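Long-range contacts in flavodoxin, WrbA-like protein (Agrobacterium tumefaciens, PDB 3D7N), which probably binds FMN and, as in the related WrbA proteins, transfers electrons from NAD(P)H to quinones: residues 10-15 with 36-41; 56-61 with 90-95; 96-101 with 108-113. One frame throughout, in Å; residues are numbered along the deposited sequence.

Contact 1 (10-15 with 36-41)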
loop_
_atom_site.group_PDB
_atom_site.type_symbol
_atom_site.label_atom_id
_atom_site.label_comp_id
_atom_site.label_asym_id
_atom_site.label_seq_id
_atom_site.Cartn_x
_atom_site.Cartn_y
_atom_site.Cartn_z
ATOM N N VAL A 10 -15.725 20.588 4.545
ATOM C CA VAL A 10 -14.543 21.250 5.062
ATOM C C VAL A 10 -13.313 20.711 4.366
ATOM O O VAL A 10 -13.157 19.494 4.241
ATOM C CB VAL A 10 -14.420 21.019 6.585
ATOM C CG1 VAL A 10 -12.992 21.303 7.073
ATOM C CG2 VAL A 10 -15.463 21.872 7.335
ATOM N N VAL A 11 -12.452 21.597 3.878
ATOM C CA VAL A 11 -11.138 21.191 3.394
ATOM C C VAL A 11 -10.133 21.497 4.525
ATOM O O VAL A 11 -9.986 22.688 4.950
ATOM C CB VAL A 11 -10.764 21.906 2.093
ATOM C CG1 VAL A 11 -9.308 21.658 1.761
ATOM C CG2 VAL A 11 -11.696 21.474 0.965
ATOM N N VAL A 12 -9.498 20.430 5.046
ATOM C CA VAL A 12 -8.489 20.531 6.121
ATOM C C VAL A 12 -7.172 20.059 5.507
ATOM O O VAL A 12 -7.096 18.956 4.940
ATOM C CB VAL A 12 -8.877 19.694 7.397
ATOM C CG1 VAL A 12 -8.992 18.174 7.075
ATOM C CG2 VAL A 12 -7.903 19.961 8.546
ATOM N N TYR A 13 -6.155 20.913 5.531
ATOM C CA TYR A 13 -4.962 20.649 4.723
ATOM C C TYR A 13 -3.699 21.191 5.363
ATOM O O TYR A 13 -3.718 22.172 6.120
ATOM C CB TYR A 13 -5.116 21.316 3.327
ATOM C CG TYR A 13 -5.048 22.833 3.397
ATOM C CD1 TYR A 13 -3.862 23.515 3.119
ATOM C CD2 TYR A 13 -6.148 23.581 3.817
ATOM C CE1 TYR A 13 -3.774 24.926 3.261
ATOM C CE2 TYR A 13 -6.074 25.004 3.934
ATOM C CZ TYR A 13 -4.883 25.653 3.651
ATOM O OH TYR A 13 -4.794 27.027 3.778
ATOM N N HIS A 14 -2.588 20.584 4.985
ATOM C CA HIS A 14 -1.277 21.153 5.278
ATOM C C HIS A 14 -0.596 21.541 3.957
ATOM O O HIS A 14 -0.686 20.794 2.987
ATOM C CB HIS A 14 -0.410 20.158 6.099
ATOM C CG HIS A 14 0.994 20.620 6.276
ATOM N ND1 HIS A 14 2.048 20.063 5.586
ATOM C CD2 HIS A 14 1.512 21.654 6.986
ATOM C CE1 HIS A 14 3.164 20.710 5.893
ATOM N NE2 HIS A 14 2.863 21.684 6.734
ATOM N N SER A 15 0.025 22.725 3.914
ATOM C CA SER A 15 0.974 23.054 2.851
ATOM C C SER A 15 2.344 23.404 3.365
ATOM O O SER A 15 2.543 24.387 4.092
ATOM C CB SER A 15 0.493 24.185 1.960
ATOM O OG SER A 15 -0.245 25.066 2.734
ATOM N N HIS A 36 -9.463 25.024 6.241
ATOM C CA HIS A 36 -8.808 25.023 7.535
ATOM C C HIS A 36 -7.408 24.466 7.414
ATOM O O HIS A 36 -7.223 23.387 6.888
ATOM C CB HIS A 36 -9.647 24.238 8.543
ATOM C CG HIS A 36 -10.830 25.004 9.045
ATOM N ND1 HIS A 36 -10.730 25.956 10.035
ATOM C CD2 HIS A 36 -12.128 24.981 8.670
ATOM C CE1 HIS A 36 -11.922 26.482 10.260
ATOM N NE2 HIS A 36 -12.790 25.907 9.443
ATOM N N ALA A 37 -6.431 25.216 7.908
ATOM C CA ALA A 37 -5.031 24.939 7.635
ATOM C C ALA A 37 -4.407 24.339 8.862
ATOM O O ALA A 37 -4.498 24.938 9.916
ATOM C CB ALA A 37 -4.302 26.227 7.262
ATOM N N ILE A 38 -3.797 23.158 8.733
ATOM C CA ILE A 38 -2.890 22.614 9.763
ATOM C C ILE A 38 -1.630 23.450 9.663
ATOM O O ILE A 38 -1.090 23.605 8.570
ATOM C CB ILE A 38 -2.523 21.153 9.472
ATOM C CG1 ILE A 38 -3.783 20.276 9.461
ATOM C CG2 ILE A 38 -1.440 20.629 10.422
ATOM C CD1 ILE A 38 -3.716 19.033 8.512
ATOM N N ASP A 39 -1.178 24.034 10.774
ATOM C CA ASP A 39 -0.021 24.930 10.714
ATOM C C ASP A 39 1.308 24.177 10.574
ATOM O O ASP A 39 1.337 22.942 10.523
ATOM C CB ASP A 39 -0.039 25.936 11.876
ATOM C CG ASP A 39 0.167 25.293 13.234
ATOM O OD1 ASP A 39 0.754 24.182 13.295
ATOM O OD2 ASP A 39 -0.239 25.925 14.248
ATOM N N ALA A 40 2.400 24.928 10.486
ATOM C CA ALA A 40 3.729 24.369 10.228
ATOM C C ALA A 40 4.191 23.408 11.299
ATOM O O ALA A 40 5.151 22.655 11.081
ATOM C CB ALA A 40 4.763 25.480 10.076
ATOM N N GLU A 41 3.524 23.449 12.455
ATOM C CA GLU A 41 3.810 22.554 13.578
ATOM C C GLU A 41 2.834 21.372 13.744
ATOM O O GLU A 41 2.912 20.648 14.726
ATOM C CB GLU A 41 3.858 23.411 14.854
ATOM C CG GLU A 41 5.201 24.072 15.080
ATOM C CD GLU A 41 5.091 25.448 15.718
ATOM O OE1 GLU A 41 4.841 26.429 14.975
ATOM O OE2 GLU A 41 5.290 25.574 16.949
#

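Contact 2 (56-61 with 90-95)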
loop_
_atom_site.group_PDB
_atom_site.type_symbol
_atom_site.label_atom_id
_atom_site.label_comp_id
_atom_site.label_asym_id
_atom_site.label_seq_id
_atom_site.Cartn_x
_atom_site.Cartn_y
_atom_site.Cartn_z
ATOM N N ASP A 56 -20.509 17.778 6.913
ATOM C CA ASP A 56 -21.041 16.606 6.191
ATOM C C ASP A 56 -19.968 15.842 5.360
ATOM O O ASP A 56 -20.156 14.665 5.062
ATOM C CB ASP A 56 -22.176 17.005 5.257
ATOM C CG ASP A 56 -23.361 17.546 5.993
ATOM O OD1 ASP A 56 -23.858 16.870 6.917
ATOM O OD2 ASP A 56 -23.804 18.644 5.613
ATOM N N ALA A 57 -18.891 16.544 4.976
ATOM C CA ALA A 57 -17.795 16.001 4.188
ATOM C C ALA A 57 -16.500 16.645 4.662
ATOM O O ALA A 57 -16.492 17.820 4.974
ATOM C CB ALA A 57 -17.985 16.235 2.703
ATOM N N ILE A 58 -15.449 15.823 4.757
ATOM C CA ILE A 58 -14.081 16.224 5.165
ATOM C C ILE A 58 -13.161 15.783 4.059
ATOM O O ILE A 58 -13.143 14.603 3.685
ATOM C CB ILE A 58 -13.608 15.565 6.496
ATOM C CG1 ILE A 58 -14.566 15.931 7.634
ATOM C CG2 ILE A 58 -12.204 16.012 6.842
ATOM C CD1 ILE A 58 -14.360 15.136 8.950
ATOM N N ILE A 59 -12.461 16.755 3.492
ATOM C CA ILE A 59 -11.507 16.489 2.443
ATOM C C ILE A 59 -10.125 16.838 2.990
ATOM O O ILE A 59 -9.869 17.951 3.382
ATOM C CB ILE A 59 -11.798 17.282 1.151
ATOM C CG1 ILE A 59 -13.260 17.102 0.716
ATOM C CG2 ILE A 59 -10.831 16.856 0.017
ATOM C CD1 ILE A 59 -13.635 17.900 -0.614
ATOM N N PHE A 60 -9.263 15.844 3.002
ATOM C CA PHE A 60 -7.917 15.933 3.511
ATOM C C PHE A 60 -6.914 16.372 2.425
ATOM O O PHE A 60 -6.855 15.792 1.364
ATOM C CB PHE A 60 -7.483 14.532 3.953
ATOM C CG PHE A 60 -8.269 13.942 5.140
ATOM C CD1 PHE A 60 -8.474 14.641 6.281
ATOM C CD2 PHE A 60 -8.720 12.636 5.096
ATOM C CE1 PHE A 60 -9.169 14.059 7.356
ATOM C CE2 PHE A 60 -9.363 12.054 6.157
ATOM C CZ PHE A 60 -9.592 12.760 7.283
ATOM N N GLY A 61 -6.075 17.337 2.744
ATOM C CA GLY A 61 -5.042 17.783 1.844
ATOM C C GLY A 61 -3.639 17.677 2.413
ATOM O O GLY A 61 -3.350 18.172 3.480
ATOM N N GLN A 90 -18.043 9.198 12.193
ATOM C CA GLN A 90 -18.662 8.012 11.581
ATOM C C GLN A 90 -19.689 8.448 10.520
ATOM O O GLN A 90 -20.459 9.400 10.707
ATOM C CB GLN A 90 -19.330 7.108 12.660
ATOM C CG GLN A 90 -19.544 5.579 12.276
ATOM C CD GLN A 90 -18.332 4.644 12.646
ATOM O OE1 GLN A 90 -18.460 3.391 12.690
ATOM N NE2 GLN A 90 -17.167 5.256 12.934
ATOM N N ASP A 91 -19.655 7.773 9.385
ATOM C CA ASP A 91 -20.597 7.991 8.289
ATOM C C ASP A 91 -20.497 9.309 7.534
ATOM O O ASP A 91 -21.306 9.566 6.645
ATOM C CB ASP A 91 -22.029 7.736 8.748
ATOM C CG ASP A 91 -22.209 6.351 9.262
ATOM O OD1 ASP A 91 -21.413 5.498 8.858
ATOM O OD2 ASP A 91 -23.104 6.110 10.087
ATOM N N LYS A 92 -19.503 10.123 7.845
ATOM C CA LYS A 92 -19.233 11.312 7.060
ATOM C C LYS A 92 -18.652 10.915 5.703
ATOM O O LYS A 92 -18.066 9.826 5.548
ATOM C CB LYS A 92 -18.278 12.258 7.832
ATOM C CG LYS A 92 -18.893 12.885 9.120
ATOM C CD LYS A 92 -18.042 14.046 9.633
ATOM C CE LYS A 92 -18.459 14.604 11.012
ATOM N NZ LYS A 92 -19.781 15.244 11.045
ATOM N N VAL A 93 -18.782 11.805 4.732
ATOM C CA VAL A 93 -18.215 11.603 3.395
ATOM C C VAL A 93 -16.804 12.196 3.403
ATOM O O VAL A 93 -16.623 13.308 3.866
ATOM C CB VAL A 93 -19.073 12.312 2.320
ATOM C CG1 VAL A 93 -18.383 12.298 0.969
ATOM C CG2 VAL A 93 -20.525 11.679 2.254
ATOM N N PHE A 94 -15.808 11.419 2.955
ATOM C CA PHE A 94 -14.413 11.830 2.893
ATOM C C PHE A 94 -13.892 11.819 1.430
ATOM O O PHE A 94 -14.379 11.044 0.571
ATOM C CB PHE A 94 -13.544 10.876 3.735
ATOM C CG PHE A 94 -13.691 11.036 5.219
ATOM C CD1 PHE A 94 -12.764 11.795 5.955
ATOM C CD2 PHE A 94 -14.726 10.434 5.894
ATOM C CE1 PHE A 94 -12.920 11.960 7.352
ATOM C CE2 PHE A 94 -14.873 10.581 7.284
ATOM C CZ PHE A 94 -13.994 11.355 8.000
ATOM N N GLY A 95 -12.936 12.714 1.167
ATOM C CA GLY A 95 -12.083 12.672 -0.002
ATOM C C GLY A 95 -10.667 13.170 0.362
ATOM O O GLY A 95 -10.388 13.510 1.512
#

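Contact 3 (96-101 with 108-113)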
loop_
_atom_site.group_PDB
_atom_site.type_symbol
_atom_site.label_atom_id
_atom_site.label_comp_id
_atom_site.label_asym_id
_atom_site.label_seq_id
_atom_site.Cartn_x
_atom_site.Cartn_y
_atom_site.Cartn_z
ATOM N N GLY A 96 -9.755 13.202 -0.612
ATOM C CA GLY A 96 -8.400 13.643 -0.343
ATOM C C GLY A 96 -7.732 14.201 -1.570
ATOM O O GLY A 96 -8.241 14.066 -2.687
ATOM N N PHE A 97 -6.587 14.832 -1.348
ATOM C CA PHE A 97 -5.721 15.193 -2.427
ATOM C C PHE A 97 -4.288 15.360 -1.987
ATOM O O PHE A 97 -3.997 15.562 -0.829
ATOM C CB PHE A 97 -6.218 16.488 -3.097
ATOM C CG PHE A 97 -6.405 17.634 -2.153
ATOM C CD1 PHE A 97 -5.428 18.599 -2.020
ATOM C CD2 PHE A 97 -7.568 17.748 -1.402
ATOM C CE1 PHE A 97 -5.604 19.642 -1.123
ATOM C CE2 PHE A 97 -7.724 18.766 -0.513
ATOM C CZ PHE A 97 -6.739 19.716 -0.382
ATOM N N THR A 98 -3.396 15.300 -2.958
ATOM C CA THR A 98 -1.990 15.447 -2.699
ATOM C C THR A 98 -1.297 16.044 -3.911
ATOM O O THR A 98 -1.834 16.094 -4.989
ATOM C CB THR A 98 -1.312 14.096 -2.231
ATOM O OG1 THR A 98 -0.048 14.395 -1.599
ATOM C CG2 THR A 98 -1.099 13.079 -3.403
ATOM N N ASN A 99 -0.068 16.504 -3.701
ATOM C CA ASN A 99 0.719 17.104 -4.771
ATOM C C ASN A 99 2.209 17.126 -4.447
ATOM O O ASN A 99 2.612 17.546 -3.362
ATOM C CB ASN A 99 0.225 18.520 -5.070
ATOM C CG ASN A 99 0.627 19.516 -3.999
ATOM O OD1 ASN A 99 1.598 20.255 -4.156
ATOM N ND2 ASN A 99 -0.122 19.539 -2.902
ATOM N N SER A 100 3.057 16.647 -5.320
ATOM C CA SER A 100 4.462 16.744 -4.998
ATOM C C SER A 100 5.245 17.222 -6.190
ATOM O O SER A 100 4.698 17.522 -7.220
ATOM C CB SER A 100 5.012 15.415 -4.521
ATOM O OG SER A 100 5.381 14.609 -5.605
ATOM N N ALA A 101 6.549 17.257 -6.030
ATOM C CA ALA A 101 7.426 17.710 -7.064
ATOM C C ALA A 101 7.842 16.608 -8.012
ATOM O O ALA A 101 8.639 16.842 -8.887
ATOM C CB ALA A 101 8.623 18.307 -6.437
ATOM N N LEU A 108 0.451 7.989 -4.654
ATOM C CA LEU A 108 -0.588 6.992 -4.432
ATOM C C LEU A 108 -0.509 6.515 -2.986
ATOM O O LEU A 108 -1.524 6.311 -2.361
ATOM C CB LEU A 108 -0.473 5.794 -5.388
ATOM C CG LEU A 108 -1.609 4.760 -5.209
ATOM C CD1 LEU A 108 -2.979 5.452 -5.448
ATOM C CD2 LEU A 108 -1.426 3.519 -6.118
ATOM N N ASN A 109 0.695 6.362 -2.454
ATOM C CA ASN A 109 0.835 5.999 -1.066
ATOM C C ASN A 109 0.150 6.995 -0.084
ATOM O O ASN A 109 -0.469 6.592 0.876
ATOM C CB ASN A 109 2.308 5.834 -0.701
ATOM C CG ASN A 109 2.480 5.194 0.678
ATOM O OD1 ASN A 109 1.965 4.103 0.902
ATOM N ND2 ASN A 109 3.152 5.895 1.624
ATOM N N THR A 110 0.328 8.271 -0.327
ATOM C CA THR A 110 -0.283 9.349 0.440
ATOM C C THR A 110 -1.800 9.244 0.310
ATOM O O THR A 110 -2.453 9.171 1.288
ATOM C CB THR A 110 0.226 10.712 -0.014
ATOM O OG1 THR A 110 1.625 10.730 0.229
ATOM C CG2 THR A 110 -0.422 11.884 0.768
ATOM N N LEU A 111 -2.308 9.032 -0.893
ATOM C CA LEU A 111 -3.743 8.937 -1.091
ATOM C C LEU A 111 -4.332 7.730 -0.366
ATOM O O LEU A 111 -5.417 7.852 0.244
ATOM C CB LEU A 111 -4.102 8.939 -2.580
ATOM C CG LEU A 111 -3.782 10.265 -3.290
ATOM C CD1 LEU A 111 -4.118 10.197 -4.784
ATOM C CD2 LEU A 111 -4.492 11.399 -2.506
ATOM N N GLN A 112 -3.651 6.593 -0.469
ATOM C CA GLN A 112 -4.022 5.382 0.228
ATOM C C GLN A 112 -4.029 5.521 1.715
ATOM O O GLN A 112 -4.912 4.943 2.338
ATOM C CB GLN A 112 -3.149 4.221 -0.184
ATOM C CG GLN A 112 -3.440 3.808 -1.583
ATOM C CD GLN A 112 -3.102 2.387 -1.890
ATOM O OE1 GLN A 112 -1.944 2.052 -2.064
ATOM N NE2 GLN A 112 -4.150 1.525 -1.985
ATOM N N TYR A 113 -3.126 6.330 2.301
ATOM C CA TYR A 113 -3.206 6.644 3.724
ATOM C C TYR A 113 -4.498 7.426 4.069
ATOM O O TYR A 113 -5.129 7.255 5.098
ATOM C CB TYR A 113 -1.983 7.428 4.248
ATOM C CG TYR A 113 -2.208 7.820 5.701
ATOM C CD1 TYR A 113 -2.525 9.108 6.066
ATOM C CD2 TYR A 113 -2.217 6.852 6.677
ATOM C CE1 TYR A 113 -2.779 9.444 7.438
ATOM C CE2 TYR A 113 -2.489 7.154 8.009
ATOM C CZ TYR A 113 -2.793 8.434 8.371
ATOM O OH TYR A 113 -3.079 8.662 9.670
#

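Contact 1 (10-15 with 36-41)
The phenol ring of Tyr13 turns one face to the backbone of Ala37. Ala37 CA stands above that face in a CH-pi contact, 4.2 Å from the ring centroid and 23° off the normal, displaced toward the rim. The methyl stands above the hydroxyl end of the same face, Ala37 CB lying 3.6 Å from Tyr13 OH. What brings the ring back over the neighbouring strand is its first torsion (chi1 70°), which sets CG between the backbone N and the carbonyl carbon. Within its own segment, Ser15 OG reaches the edge of the same ring in the ring plane, while the ring of His21 from helix 19-31 also meets it.

The imidazole of His14 offers an edge instead. Its CD2 approaches Ile38 O at 3.6 Å in the plane of the ring, and Ala40 CA comes near the same plane. The third flat group, His36, touches the CG1 branch of Val10, the two side chains running at an oblique angle to each other.

Between these side chains the backbones run parallel. Val11 O accepts from His36 N at 2.7 Å, a short bond whose donor stands almost straight off the carbonyl, and His36 O in turn accepts from Tyr13 N. In the third bond, Ile38 N to Tyr13 O at 2.8 Å, the donor sits off the carbonyl axis, tilted 31° from the carbonyl plane. Val12 and His36 project opposite to Tyr13. Helix 46-54 covers both, and helix 71-79 covers Val12 and Ile38; Val12 CG2 and Ile38 CG1 meet at 4.2 Å.

Two parallel strands joined through helix 19-31 make this the first beta-alpha-beta unit of a flavodoxin-like fold.

Contact 2 (56-61 with 90-95)
Phe94 lies alongside Ile58, both side chains pointing the same way from adjacent strands, and Phe60 slants toward the same CD1-CE1 side of the Phe94 ring. The two phenyl rings are neither stacked nor perpendicular: their planes stand at 36°, with centroids 5.4 Å apart, and Phe60 CE2 and CZ come equally close to Phe94 CD1 and CE1, respectively, at 3.4 Å each. Ile58 meets the ring with its CB, 3.8 Å from Phe94 CE1, and with its CD1, which also touches Lys92 CD. Lys92 bends only at its last torsion (chi4 -65°), where its NZ turns to the carbonyl oxygens of Asp53 and Ala55.

On the reverse side of the sheet, Ala57 CB and Val93 CB are 4.1 Å apart under Val180 of helix 167-186, while Ile59 CG2 rests 3.7 Å from Gly95 C. Four parallel-strand hydrogen bonds hold this register, among them Ile58 N to Val93 O at 2.9 Å and Phe60 N to Gly95 O at 3.0 Å. Helix 104-120 covers the phenylalanines through Leu114, Leu117 and Ala118. With helices on both sides, these neighbouring strands form part of the central parallel sheet of the flavodoxin-like alpha/beta sandwich.

Contact 3 (96-101 with 108-113)
With its hydroxyl anti to the backbone N (chi1 -162°), Thr98 directs OG1 to the methyl of Thr110 and leaves CG2, set between that N and the carbonyl carbon, facing Leu111. Thr110 (chi1 -62°) has its methyl anti to the backbone N, directed at the strand.

The two threonines meet at an angle. Thr98 OG1 lies 3.5 Å from Thr110 CG2, and Thr98 CB is 3.8 Å from the same methyl; this is van der Waals contact, and no hydrogen bond joins the two segments. The buried hydroxyls are satisfied elsewhere: Thr98 OG1 bonds to Thr62 O and to Thr64 OG1, and Thr110 OG1 also bonds to Thr64 OG1. Thr64, on the adjoining strand 57-65, thereby links strand and helix indirectly.

On the other branch, Thr98 CG2 meets Leu111 CG at 3.9 Å. Leu111 leaves the helix obliquely, and its CD2 extends over the strand backbone to within 4.0 Å of Phe97 CA. Met153 of strand 153-155 packs against both Thr98 and Leu111.

The short segments approach to 8.2 Å between axes, and their directions differ by 156°. Along the helix, Tyr113 OH bonds to Met66 O of a neighbouring subunit, so the same element also serves the tetramer. A strand followed by a helix returning nearly antiparallel across it is the first half of the beta-alpha-beta unit formed by strand 93-100, helix 104-120 and strand 124-126, a repeating element of the flavodoxin-like fold.

In the fold
From the N terminus, contact 1 closes first, bringing strand 34-37 back beside strand 9-13 after helix 19-31. Contact 2 closes the longer excursion from strand 57-65 through helices 71-79 and 81-85 to strand 93-100. Contact 3 then closes the short turn from that strand into helix 104-120. The three loops follow in series, none nesting or crossing. Strand 57-65 bridges contacts 1 and 2, Val10 N lying 2.9 Å from Ala57 O in a probable hydrogen bond. Contacts 2 and 3 share strand 93-100, and Phe97 packs on Val11, Ile59 and Gly61. Together they illustrate how successive closures along the chain pair strands of one sheet and fasten a helix to it.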